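Local coordinates for ubiquitin-conjugating ligase MGC351130 (Homo sapiens, PDB 1YRV), which catalyses the covalent attachment of ubiquitin to other proteins as an E2 conjugating enzyme, here represented by its UBC domain, at residues V57-L62 and L129-M134; V89-I94 and G105-D110; P95-V100 and V133-P138. All coordinates share one frame; numbering follows the deposited sequence.

Overall arrangement
Interaction 1 seats helix 124-135 on the antiparallel sheet of the UBC fold at strand 54-60, interaction 2 ties the active-site loop to strand 88-91, and interaction 3 joins the HPN loop to the helix. Interactions 1 and 3 share V133 and M134 of that helix, with centres about 10 Å apart, and the S136 OG to L62 N distance of 2.9 Å joins them. Interaction 2, about 9 Å from interaction 3 between centres, carries C108, the predicted thioester cysteine. Its C108 N lies 2.8 Å from N99 O of interaction 3, probably hydrogen-bonded, while M134 SD packs on I109 CG2. The nearest atoms of the N99 and C108 side chains are about 4 Å apart.

Interaction 1 (V57-L62 and L129-M134); sequences VEIEGL and LALQVM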
ATOM      1  N   VAL A  57       1.915  -4.532   6.630  1.00 47.93           N
ATOM      2  CA  VAL A  57       1.333  -5.290   5.553  1.00 48.78           C
ATOM      3  C   VAL A  57       2.306  -5.840   4.517  1.00 48.78           C
ATOM      4  O   VAL A  57       3.362  -5.272   4.254  1.00 46.40           O
ATOM      5  CB  VAL A  57       0.258  -4.461   4.793  1.00 49.70           C
ATOM      6  CG1 VAL A  57      -0.522  -3.606   5.762  1.00 50.28           C
ATOM      7  CG2 VAL A  57       0.889  -3.619   3.715  1.00 51.42           C
ATOM      8  N   GLU A  58       1.899  -6.961   3.936  1.00 50.23           N
ATOM      9  CA  GLU A  58       2.621  -7.661   2.876  1.00 51.71           C
ATOM     10  C   GLU A  58       1.640  -7.993   1.756  1.00 49.08           C
ATOM     11  O   GLU A  58       0.623  -8.668   1.975  1.00 46.85           O
ATOM     12  CB  GLU A  58       3.244  -8.943   3.420  1.00 55.15           C
ATOM     13  CG  GLU A  58       4.525  -8.676   4.188  1.00 63.21           C
ATOM     14  CD  GLU A  58       5.428  -9.917   4.329  1.00 68.09           C
ATOM     15  OE1 GLU A  58       5.470 -10.754   3.385  1.00 69.23           O
ATOM     16  OE2 GLU A  58       6.118 -10.028   5.378  1.00 70.16           O
ATOM     17  N   ILE A  59       1.946  -7.499   0.563  1.00 47.95           N
ATOM     18  CA  ILE A  59       1.094  -7.737  -0.584  1.00 48.15           C
ATOM     19  C   ILE A  59       1.879  -8.423  -1.690  1.00 50.08           C
ATOM     20  O   ILE A  59       2.904  -7.913  -2.125  1.00 47.48           O
ATOM     21  CB  ILE A  59       0.523  -6.434  -1.136  1.00 46.54           C
ATOM     22  CG1 ILE A  59      -0.148  -5.631  -0.028  1.00 47.04           C
ATOM     23  CG2 ILE A  59      -0.534  -6.745  -2.186  1.00 47.55           C
ATOM     24  CD1 ILE A  59      -0.590  -4.242  -0.476  1.00 44.66           C
ATOM     25  N   GLU A  60       1.419  -9.595  -2.120  1.00 52.80           N
ATOM     26  CA  GLU A  60       2.125 -10.317  -3.176  1.00 55.20           C
ATOM     27  C   GLU A  60       1.968  -9.618  -4.525  1.00 56.56           C
ATOM     28  O   GLU A  60       0.935  -8.983  -4.806  1.00 55.65           O
ATOM     29  CB  GLU A  60       1.628 -11.758  -3.269  1.00 55.47           C
ATOM     30  CG  GLU A  60       2.029 -12.615  -2.077  1.00 60.12           C
ATOM     31  CD  GLU A  60       1.498 -14.061  -2.160  1.00 62.69           C
ATOM     32  OE1 GLU A  60       0.679 -14.344  -3.075  1.00 63.31           O
ATOM     33  OE2 GLU A  60       1.891 -14.904  -1.305  1.00 62.75           O
ATOM     34  N   GLY A  61       3.021  -9.714  -5.338  1.00 57.91           N
ATOM     35  CA  GLY A  61       3.017  -9.100  -6.652  1.00 59.13           C
ATOM     36  C   GLY A  61       1.859  -9.615  -7.476  1.00 59.56           C
ATOM     37  O   GLY A  61       1.550 -10.793  -7.447  1.00 57.77           O
ATOM     38  N   LEU A  62       1.206  -8.734  -8.215  1.00 61.97           N
ATOM     39  CA  LEU A  62       0.072  -9.161  -9.017  1.00 64.59           C
ATOM     40  C   LEU A  62       0.467 -10.262  -9.998  1.00 67.47           C
ATOM     41  O   LEU A  62       1.657 -10.478 -10.299  1.00 68.23           O
ATOM     42  CB  LEU A  62      -0.498  -7.977  -9.791  1.00 62.70           C
ATOM     43  CG  LEU A  62      -1.953  -8.078 -10.202  1.00 60.18           C
ATOM     44  CD1 LEU A  62      -2.778  -8.275  -8.975  1.00 58.19           C
ATOM     45  CD2 LEU A  62      -2.374  -6.838 -10.964  1.00 59.59           C
ATOM     46  N   LEU A 129      -6.389  -4.189  -1.806  1.00 44.12           N
ATOM     47  CA  LEU A 129      -6.543  -4.703  -3.161  1.00 42.17           C
ATOM     48  C   LEU A 129      -6.113  -3.632  -4.140  1.00 42.94           C
ATOM     49  O   LEU A 129      -5.386  -3.923  -5.089  1.00 45.04           O
ATOM     50  CB  LEU A 129      -7.996  -5.115  -3.459  1.00 42.05           C
ATOM     51  CG  LEU A 129      -8.663  -6.131  -2.498  1.00 43.40           C
ATOM     52  CD1 LEU A 129     -10.121  -6.283  -2.848  1.00 43.09           C
ATOM     53  CD2 LEU A 129      -7.944  -7.503  -2.548  1.00 43.56           C
ATOM     54  N   ALA A 130      -6.530  -2.384  -3.934  1.00 41.16           N
ATOM     55  CA  ALA A 130      -6.120  -1.353  -4.888  1.00 41.64           C
ATOM     56  C   ALA A 130      -4.599  -1.257  -4.957  1.00 42.15           C
ATOM     57  O   ALA A 130      -4.024  -1.196  -6.059  1.00 43.99           O
ATOM     58  CB  ALA A 130      -6.728   0.030  -4.536  1.00 39.07           C
ATOM     59  N   LEU A 131      -3.945  -1.242  -3.796  1.00 43.73           N
ATOM     60  CA  LEU A 131      -2.471  -1.175  -3.731  1.00 43.89           C
ATOM     61  C   LEU A 131      -1.838  -2.287  -4.559  1.00 44.42           C
ATOM     62  O   LEU A 131      -0.930  -2.055  -5.350  1.00 46.60           O
ATOM     63  CB  LEU A 131      -1.997  -1.310  -2.275  1.00 43.62           C
ATOM     64  CG  LEU A 131      -1.435  -0.088  -1.519  1.00 45.39           C
ATOM     65  CD1 LEU A 131      -2.105   1.161  -1.947  1.00 43.80           C
ATOM     66  CD2 LEU A 131      -1.606  -0.321  -0.029  1.00 42.85           C
ATOM     67  N   GLN A 132      -2.312  -3.501  -4.350  1.00 44.20           N
ATOM     68  CA  GLN A 132      -1.800  -4.637  -5.091  1.00 46.65           C
ATOM     69  C   GLN A 132      -1.819  -4.393  -6.588  1.00 46.52           C
ATOM     70  O   GLN A 132      -0.802  -4.518  -7.235  1.00 49.47           O
ATOM     71  CB  GLN A 132      -2.617  -5.880  -4.762  1.00 43.99           C
ATOM     72  CG  GLN A 132      -2.128  -7.097  -5.473  1.00 48.70           C
ATOM     73  CD  GLN A 132      -2.858  -8.362  -5.033  1.00 47.44           C
ATOM     74  OE1 GLN A 132      -4.010  -8.593  -5.398  1.00 48.83           O
ATOM     75  NE2 GLN A 132      -2.193  -9.169  -4.217  1.00 51.04           N
ATOM     76  N   VAL A 133      -2.966  -4.013  -7.134  1.00 46.48           N
ATOM     77  CA  VAL A 133      -3.043  -3.786  -8.562  1.00 46.53           C
ATOM     78  C   VAL A 133      -2.201  -2.634  -9.062  1.00 47.99           C
ATOM     79  O   VAL A 133      -1.479  -2.770 -10.055  1.00 49.93           O
ATOM     80  CB  VAL A 133      -4.466  -3.533  -9.006  1.00 47.59           C
ATOM     81  CG1 VAL A 133      -4.500  -3.301 -10.512  1.00 47.36           C
ATOM     82  CG2 VAL A 133      -5.338  -4.728  -8.612  1.00 47.60           C
ATOM     83  N   MET A 134      -2.294  -1.501  -8.380  1.00 46.26           N
ATOM     84  CA  MET A 134      -1.562  -0.319  -8.764  1.00 46.21           C
ATOM     85  C   MET A 134      -0.065  -0.518  -8.659  1.00 47.25           C
ATOM     86  O   MET A 134       0.656  -0.224  -9.590  1.00 46.53           O
ATOM     87  CB  MET A 134      -1.999   0.876  -7.899  1.00 46.08           C
ATOM     88  CG  MET A 134      -3.518   1.167  -7.896  1.00 48.34           C
ATOM     89  SD  MET A 134      -4.040   2.889  -7.339  1.00 57.24           S
ATOM     90  CE  MET A 134      -5.943   2.745  -7.566  1.00 51.20           C
TER
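L131 is the first residue of helix segment 129-134 to meet strand 57-60. I59 CD1 packs on L131 CB at 3.7 Å, and L131 CD2 lies beside the same methyl, the two side chains crossing at about a right angle. I59 turns its other branch to Q132, with CG2 resting on Q132 CB at 3.4 Å, so the single isoleucine covers two successive residues of the helix. Q132 carries the polar part of the contact. With CG anti to the backbone N (chi1 -179°) and the chain extended beyond it, the side chain passes I59 CG2 before the amide reaches the end of the strand. There Q132 NE2 donates to E60 O at 3.2 Å, a bent bond with an N-H...O angle of 140° and the nitrogen tilted from the carbonyl plane. L62, just past the strand, lays CD1 over the face of the amide, on the same side as E60 O, 3.8 Å from both CG and OE1 of Q132. The other branch continues to V133, where L62 CD2 lies 3.9 Å from V133 CA and more loosely beside CG1. Here the helix is met by its backbone and one methyl of V133, whose CB points away from the strand. Over these short segments the helix axis runs at 48° to the strand and 8.6 Å from it. It packs on one face of the antiparallel sheet of the UBC fold: I43 of strand 43-47 touches both I59 and Q132, while F111 of helix 110-113 also packs on L131.

Interaction 2 (V89-I94 and G105-D110); sequences VKFITI and GQPCID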
ATOM      1  N   VAL A  89       0.842   5.496   3.541  1.00 43.97           N
ATOM      2  CA  VAL A  89       1.479   4.225   3.238  1.00 46.93           C
ATOM      3  C   VAL A  89       2.950   4.472   2.881  1.00 48.71           C
ATOM      4  O   VAL A  89       3.290   5.394   2.116  1.00 50.47           O
ATOM      5  CB  VAL A  89       0.763   3.500   2.037  1.00 46.82           C
ATOM      6  CG1 VAL A  89       1.559   2.278   1.600  1.00 43.43           C
ATOM      7  CG2 VAL A  89      -0.653   3.093   2.430  1.00 44.91           C
ATOM      8  N   LYS A  90       3.810   3.649   3.457  1.00 47.96           N
ATOM      9  CA  LYS A  90       5.220   3.739   3.189  1.00 47.98           C
ATOM     10  C   LYS A  90       5.836   2.374   3.039  1.00 48.91           C
ATOM     11  O   LYS A  90       5.426   1.411   3.698  1.00 46.80           O
ATOM     12  CB  LYS A  90       5.933   4.477   4.304  1.00 52.53           C
ATOM     13  CG  LYS A  90       5.693   5.961   4.277  1.00 57.54           C
ATOM     14  CD  LYS A  90       6.274   6.628   5.513  1.00 61.48           C
ATOM     15  CE  LYS A  90       6.010   8.138   5.481  1.00 65.22           C
ATOM     16  NZ  LYS A  90       6.544   8.755   4.193  1.00 67.40           N
ATOM     17  N   PHE A  91       6.824   2.307   2.148  1.00 49.88           N
ATOM     18  CA  PHE A  91       7.564   1.084   1.904  1.00 50.31           C
ATOM     19  C   PHE A  91       8.614   0.979   2.993  1.00 52.38           C
ATOM     20  O   PHE A  91       9.390   1.897   3.183  1.00 52.30           O
ATOM     21  CB  PHE A  91       8.237   1.156   0.541  1.00 48.31           C
ATOM     22  CG  PHE A  91       7.526   0.386  -0.494  1.00 46.69           C
ATOM     23  CD1 PHE A  91       7.777  -0.956  -0.645  1.00 46.50           C
ATOM     24  CD2 PHE A  91       6.567   0.994  -1.296  1.00 47.55           C
ATOM     25  CE1 PHE A  91       7.074  -1.697  -1.562  1.00 45.66           C
ATOM     26  CE2 PHE A  91       5.851   0.259  -2.224  1.00 46.93           C
ATOM     27  CZ  PHE A  91       6.109  -1.087  -2.363  1.00 47.38           C
ATOM     28  N   ILE A  92       8.631  -0.136   3.710  1.00 55.35           N
ATOM     29  CA  ILE A  92       9.600  -0.320   4.776  1.00 58.69           C
ATOM     30  C   ILE A  92      11.010  -0.126   4.222  1.00 60.82           C
ATOM     31  O   ILE A  92      11.826   0.594   4.813  1.00 61.70           O
ATOM     32  CB  ILE A  92       9.436  -1.716   5.422  1.00 58.56           C
ATOM     33  CG1 ILE A  92       8.221  -1.693   6.351  1.00 56.42           C
ATOM     34  CG2 ILE A  92      10.696  -2.105   6.179  1.00 59.68           C
ATOM     35  CD1 ILE A  92       7.519  -3.016   6.510  1.00 54.29           C
ATOM     36  N   THR A  93      11.294  -0.757   3.080  1.00 62.03           N
ATOM     37  CA  THR A  93      12.599  -0.614   2.437  1.00 60.64           C
ATOM     38  C   THR A  93      12.376  -0.053   1.049  1.00 60.29           C
ATOM     39  O   THR A  93      11.798  -0.720   0.199  1.00 60.59           O
ATOM     40  CB  THR A  93      13.330  -1.950   2.313  1.00 61.21           C
ATOM     41  OG1 THR A  93      13.315  -2.620   3.575  1.00 64.32           O
ATOM     42  CG2 THR A  93      14.768  -1.715   1.936  1.00 61.20           C
ATOM     43  N   ILE A  94      12.824   1.187   0.836  1.00 59.73           N
ATOM     44  CA  ILE A  94      12.665   1.854  -0.446  1.00 57.95           C
ATOM     45  C   ILE A  94      12.988   0.876  -1.556  1.00 56.71           C
ATOM     46  O   ILE A  94      14.093   0.339  -1.608  1.00 55.50           O
ATOM     47  CB  ILE A  94      13.588   3.066  -0.553  1.00 59.26           C
ATOM     48  CG1 ILE A  94      13.155   4.127   0.467  1.00 60.42           C
ATOM     49  CG2 ILE A  94      13.568   3.613  -1.969  1.00 59.52           C
ATOM     50  CD1 ILE A  94      14.081   5.321   0.536  1.00 61.94           C
ATOM     51  N   GLY A 105      10.076   6.652   0.128  1.00 69.02           N
ATOM     52  CA  GLY A 105       9.640   5.267   0.206  1.00 64.30           C
ATOM     53  C   GLY A 105       8.129   5.204   0.088  1.00 62.24           C
ATOM     54  O   GLY A 105       7.510   4.157   0.251  1.00 62.02           O
ATOM     55  N   GLN A 106       7.540   6.350  -0.207  1.00 59.53           N
ATOM     56  CA  GLN A 106       6.115   6.463  -0.343  1.00 58.20           C
ATOM     57  C   GLN A 106       5.656   6.300  -1.788  1.00 56.39           C
ATOM     58  O   GLN A 106       6.172   6.932  -2.709  1.00 55.26           O
ATOM     59  CB  GLN A 106       5.689   7.820   0.194  1.00 60.02           C
ATOM     60  CG  GLN A 106       4.248   7.918   0.571  1.00 62.23           C
ATOM     61  CD  GLN A 106       3.991   9.074   1.529  1.00 64.15           C
ATOM     62  OE1 GLN A 106       2.941   9.716   1.492  1.00 63.58           O
ATOM     63  NE2 GLN A 106       4.952   9.332   2.405  1.00 65.08           N
ATOM     64  N   PRO A 107       4.651   5.454  -1.996  1.00 54.34           N
ATOM     65  CA  PRO A 107       4.089   5.185  -3.322  1.00 54.07           C
ATOM     66  C   PRO A 107       3.160   6.287  -3.839  1.00 54.24           C
ATOM     67  O   PRO A 107       2.271   6.687  -3.130  1.00 57.83           O
ATOM     68  CB  PRO A 107       3.343   3.883  -3.106  1.00 53.62           C
ATOM     69  CG  PRO A 107       2.863   4.001  -1.687  1.00 51.92           C
ATOM     70  CD  PRO A 107       4.037   4.597  -0.961  1.00 50.76           C
ATOM     71  N   CYS A 108       3.362   6.756  -5.065  1.00 53.95           N
ATOM     72  CA  CYS A 108       2.517   7.784  -5.647  1.00 54.17           C
ATOM     73  C   CYS A 108       1.222   7.148  -6.108  1.00 53.35           C
ATOM     74  O   CYS A 108       1.149   6.545  -7.183  1.00 52.71           O
ATOM     75  CB  CYS A 108       3.184   8.424  -6.849  1.00 54.96           C
ATOM     76  SG  CYS A 108       4.754   9.203  -6.492  1.00 61.24           S
ATOM     77  N   ILE A 109       0.201   7.293  -5.281  1.00 52.30           N
ATOM     78  CA  ILE A 109      -1.097   6.727  -5.558  1.00 51.41           C
ATOM     79  C   ILE A 109      -2.081   7.862  -5.481  1.00 50.17           C
ATOM     80  O   ILE A 109      -2.142   8.552  -4.469  1.00 51.21           O
ATOM     81  CB  ILE A 109      -1.490   5.705  -4.482  1.00 50.02           C
ATOM     82  CG1 ILE A 109      -0.464   4.577  -4.434  1.00 50.68           C
ATOM     83  CG2 ILE A 109      -2.897   5.190  -4.755  1.00 50.99           C
ATOM     84  CD1 ILE A 109      -0.260   3.886  -5.756  1.00 48.57           C
ATOM     85  N   ASP A 110      -2.873   8.041  -6.518  1.00 49.18           N
ATOM     86  CA  ASP A 110      -3.847   9.126  -6.505  1.00 52.91           C
ATOM     87  C   ASP A 110      -4.762   9.272  -5.293  1.00 51.76           C
ATOM     88  O   ASP A 110      -4.780  10.331  -4.658  1.00 52.02           O
ATOM     89  CB  ASP A 110      -4.709   9.063  -7.755  1.00 55.94           C
ATOM     90  CG  ASP A 110      -3.982   9.570  -8.941  1.00 63.39           C
ATOM     91  OD1 ASP A 110      -4.611  10.290  -9.772  1.00 67.09           O
ATOM     92  OD2 ASP A 110      -2.763   9.244  -9.038  1.00 66.40           O
TER
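F91 N donates to G105 O at 2.7 Å with an N-H...O angle of 160°, a backbone bond that pins the active-site loop to the end of strand 88-91. The same oxygen also meets the phenylalanine side chain, 3.1 Å from F91 CB and in the ring plane, at its edge. G105 presents its CA to I94 CG1 at 3.7 Å; with phi at +68° and both I94 CG1 and F91 O close to where a CB would sit, the tight turn suits a glycine. Beyond it, P107 leans on V89: CD lies 3.3 Å from V89 O, and CG touches V89 CG1 at 3.9 Å, a methyl placed there by chi1 of 172°. The Q106 CG methylene also abuts V89 O, at 3.1 Å. Farther out, L135 of helix 124-135 packs on both F91 and P107, while F72 and L74 of strand 71-77 back F91. C108 follows P107 directly, and its backbone is hydrogen-bonded to N99. This is the active-site loop of the UBC fold: G105-P107 are held to the edge strand 88-91 and lead into C108, the predicted carrier of the ubiquitin thioester.

Interaction 3 (P95-V100 and V133-P138); sequences PFHPNV and VMLSNP
The backbones approach most closely at P98 and P138, CA to CA 6.2 Å, where the loop after strand 88-91 passes the segment following the last turns of helix 124-135. H97, P98 and N99 form the HPN motif, a hallmark of E2 enzymes. With chi1 at -171°, the H97 imidazole reaches across to the C-terminal part of the helix, where NE2 donates to L135 O at 2.9 Å with an N-H...O angle of 164°. The other ring nitrogen, ND1, accepts N99 N. Both partners lie in the ring plane, so the two bonds fix the rotation of the imidazole and tie the motif's own turn to the helix. L135 CD2 sits over one face of the ring and also meets V100 CG2, and W67 makes a further ring contact with H97. P138 fills the angle between all three motif residues: its CG is 3.6 Å from H97 CE1, its CB 3.9 Å from P98 CB, and its CA lies a close 2.9 Å from N99 OD1. P98 continues outward onto A148 and A149 of helix 146-153. N99 OD1 also accepts V139 N. A water donates to N99 OD1 at 3.0 Å; the approach of this water's oxygen to M134 O, 2.5 Å, is short enough to be doubtful.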
ATOM      1  N   PRO A  95      12.007   0.612  -2.443  1.00 55.50           N
ATOM      2  CA  PRO A  95      12.141  -0.307  -3.577  1.00 53.28           C
ATOM      3  C   PRO A  95      12.532   0.426  -4.852  1.00 52.06           C
ATOM      4  O   PRO A  95      12.408   1.644  -4.931  1.00 53.35           O
ATOM      5  CB  PRO A  95      10.752  -0.898  -3.672  1.00 53.61           C
ATOM      6  CG  PRO A  95       9.904   0.332  -3.436  1.00 54.43           C
ATOM      7  CD  PRO A  95      10.600   1.036  -2.284  1.00 54.21           C
ATOM      8  N   PHE A  96      13.023  -0.321  -5.837  1.00 51.47           N
ATOM      9  CA  PHE A  96      13.399   0.245  -7.131  1.00 49.67           C
ATOM     10  C   PHE A  96      12.090   0.153  -7.922  1.00 47.35           C
ATOM     11  O   PHE A  96      11.797  -0.860  -8.556  1.00 47.62           O
ATOM     12  CB  PHE A  96      14.481  -0.606  -7.793  1.00 49.57           C
ATOM     13  CG  PHE A  96      15.035   0.005  -9.042  1.00 49.74           C
ATOM     14  CD1 PHE A  96      14.977  -0.673 -10.256  1.00 48.40           C
ATOM     15  CD2 PHE A  96      15.664   1.241  -8.998  1.00 48.19           C
ATOM     16  CE1 PHE A  96      15.553  -0.124 -11.409  1.00 46.75           C
ATOM     17  CE2 PHE A  96      16.241   1.796 -10.149  1.00 48.88           C
ATOM     18  CZ  PHE A  96      16.186   1.117 -11.346  1.00 45.44           C
ATOM     19  N   HIS A  97      11.298   1.218  -7.873  1.00 46.77           N
ATOM     20  CA  HIS A  97       9.978   1.205  -8.480  1.00 42.50           C
ATOM     21  C   HIS A  97       9.690   2.554  -9.101  1.00 43.41           C
ATOM     22  O   HIS A  97      10.005   3.581  -8.535  1.00 45.43           O
ATOM     23  CB  HIS A  97       8.963   0.851  -7.376  1.00 39.75           C
ATOM     24  CG  HIS A  97       7.574   0.597  -7.876  1.00 40.30           C
ATOM     25  ND1 HIS A  97       6.839   1.571  -8.518  1.00 39.58           N
ATOM     26  CD2 HIS A  97       6.817  -0.519  -7.873  1.00 38.04           C
ATOM     27  CE1 HIS A  97       5.687   1.055  -8.902  1.00 40.49           C
ATOM     28  NE2 HIS A  97       5.642  -0.208  -8.525  1.00 40.86           N
ATOM     29  N   PRO A  98       9.099   2.566 -10.291  1.00 44.88           N
ATOM     30  CA  PRO A  98       8.768   3.794 -11.017  1.00 47.33           C
ATOM     31  C   PRO A  98       7.884   4.800 -10.266  1.00 50.21           C
ATOM     32  O   PRO A  98       8.021   6.005 -10.464  1.00 51.37           O
ATOM     33  CB  PRO A  98       8.077   3.278 -12.279  1.00 45.16           C
ATOM     34  CG  PRO A  98       8.663   1.901 -12.454  1.00 46.42           C
ATOM     35  CD  PRO A  98       8.665   1.383 -11.048  1.00 45.56           C
ATOM     36  N   ASN A  99       6.984   4.323  -9.410  1.00 52.13           N
ATOM     37  CA  ASN A  99       6.093   5.239  -8.721  1.00 54.52           C
ATOM     38  C   ASN A  99       6.333   5.412  -7.232  1.00 55.81           C
ATOM     39  O   ASN A  99       5.590   6.133  -6.568  1.00 56.94           O
ATOM     40  CB  ASN A  99       4.648   4.818  -8.973  1.00 54.38           C
ATOM     41  CG  ASN A  99       4.352   4.634 -10.448  1.00 54.88           C
ATOM     42  OD1 ASN A  99       3.798   3.619 -10.850  1.00 56.83           O
ATOM     43  ND2 ASN A  99       4.737   5.602 -11.261  1.00 54.01           N
ATOM     44  N   VAL A 100       7.375   4.778  -6.704  1.00 55.21           N
ATOM     45  CA  VAL A 100       7.666   4.911  -5.287  1.00 55.19           C
ATOM     46  C   VAL A 100       8.746   5.964  -5.119  1.00 58.04           C
ATOM     47  O   VAL A 100       9.807   5.888  -5.735  1.00 58.87           O
ATOM     48  CB  VAL A 100       8.128   3.570  -4.685  1.00 51.89           C
ATOM     49  CG1 VAL A 100       8.393   3.722  -3.209  1.00 50.58           C
ATOM     50  CG2 VAL A 100       7.072   2.512  -4.930  1.00 47.59           C
ATOM     51  N   VAL A 133      -2.966  -4.013  -7.134  1.00 46.48           N
ATOM     52  CA  VAL A 133      -3.043  -3.786  -8.562  1.00 46.53           C
ATOM     53  C   VAL A 133      -2.201  -2.634  -9.062  1.00 47.99           C
ATOM     54  O   VAL A 133      -1.479  -2.770 -10.055  1.00 49.93           O
ATOM     55  CB  VAL A 133      -4.466  -3.533  -9.006  1.00 47.59           C
ATOM     56  CG1 VAL A 133      -4.500  -3.301 -10.512  1.00 47.36           C
ATOM     57  CG2 VAL A 133      -5.338  -4.728  -8.612  1.00 47.60           C
ATOM     58  N   MET A 134      -2.294  -1.501  -8.380  1.00 46.26           N
ATOM     59  CA  MET A 134      -1.562  -0.319  -8.764  1.00 46.21           C
ATOM     60  C   MET A 134      -0.065  -0.518  -8.659  1.00 47.25           C
ATOM     61  O   MET A 134       0.656  -0.224  -9.590  1.00 46.53           O
ATOM     62  CB  MET A 134      -1.999   0.876  -7.899  1.00 46.08           C
ATOM     63  CG  MET A 134      -3.518   1.167  -7.896  1.00 48.34           C
ATOM     64  SD  MET A 134      -4.040   2.889  -7.339  1.00 57.24           S
ATOM     65  CE  MET A 134      -5.943   2.745  -7.566  1.00 51.20           C
ATOM     66  N   LEU A 135       0.411  -1.030  -7.536  1.00 47.70           N
ATOM     67  CA  LEU A 135       1.846  -1.205  -7.393  1.00 50.15           C
ATOM     68  C   LEU A 135       2.422  -2.254  -8.377  1.00 53.97           C
ATOM     69  O   LEU A 135       3.649  -2.324  -8.597  1.00 54.48           O
ATOM     70  CB  LEU A 135       2.200  -1.552  -5.942  1.00 46.55           C
ATOM     71  CG  LEU A 135       2.195  -0.341  -4.995  1.00 43.04           C
ATOM     72  CD1 LEU A 135       2.015  -0.795  -3.551  1.00 34.82           C
ATOM     73  CD2 LEU A 135       3.483   0.482  -5.147  1.00 43.09           C
ATOM     74  N   SER A 136       1.544  -3.046  -8.986  1.00 54.56           N
ATOM     75  CA  SER A 136       1.979  -4.039  -9.962  1.00 57.35           C
ATOM     76  C   SER A 136       1.815  -3.522 -11.389  1.00 59.23           C
ATOM     77  O   SER A 136       2.075  -4.248 -12.338  1.00 61.77           O
ATOM     78  CB  SER A 136       1.182  -5.324  -9.803  1.00 52.92           C
ATOM     79  OG  SER A 136       1.381  -5.848  -8.518  1.00 52.64           O
ATOM     80  N   ASN A 137       1.388  -2.272 -11.525  1.00 61.55           N
ATOM     81  CA  ASN A 137       1.171  -1.668 -12.823  1.00 62.57           C
ATOM     82  C   ASN A 137       1.525  -0.211 -12.778  1.00 63.58           C
ATOM     83  O   ASN A 137       0.657   0.649 -12.699  1.00 64.62           O
ATOM     84  CB  ASN A 137      -0.286  -1.818 -13.254  1.00 63.90           C
ATOM     85  CG  ASN A 137      -0.687  -3.268 -13.403  1.00 66.43           C
ATOM     86  OD1 ASN A 137      -0.101  -4.003 -14.206  1.00 69.39           O
ATOM     87  ND2 ASN A 137      -1.664  -3.700 -12.614  1.00 64.36           N
ATOM     88  N   PRO A 138       2.821   0.087 -12.814  1.00 65.37           N
ATOM     89  CA  PRO A 138       3.344   1.452 -12.787  1.00 66.19           C
ATOM     90  C   PRO A 138       2.742   2.407 -13.838  1.00 68.75           C
ATOM     91  O   PRO A 138       2.304   2.005 -14.921  1.00 69.08           O
ATOM     92  CB  PRO A 138       4.840   1.230 -12.991  1.00 65.04           C
ATOM     93  CG  PRO A 138       5.073  -0.076 -12.296  1.00 63.26           C
ATOM     94  CD  PRO A 138       3.920  -0.899 -12.788  1.00 63.68           C
TER
HETATM   95  O   HOH W   1       1.734   1.994  -9.335  1.00 37.66           O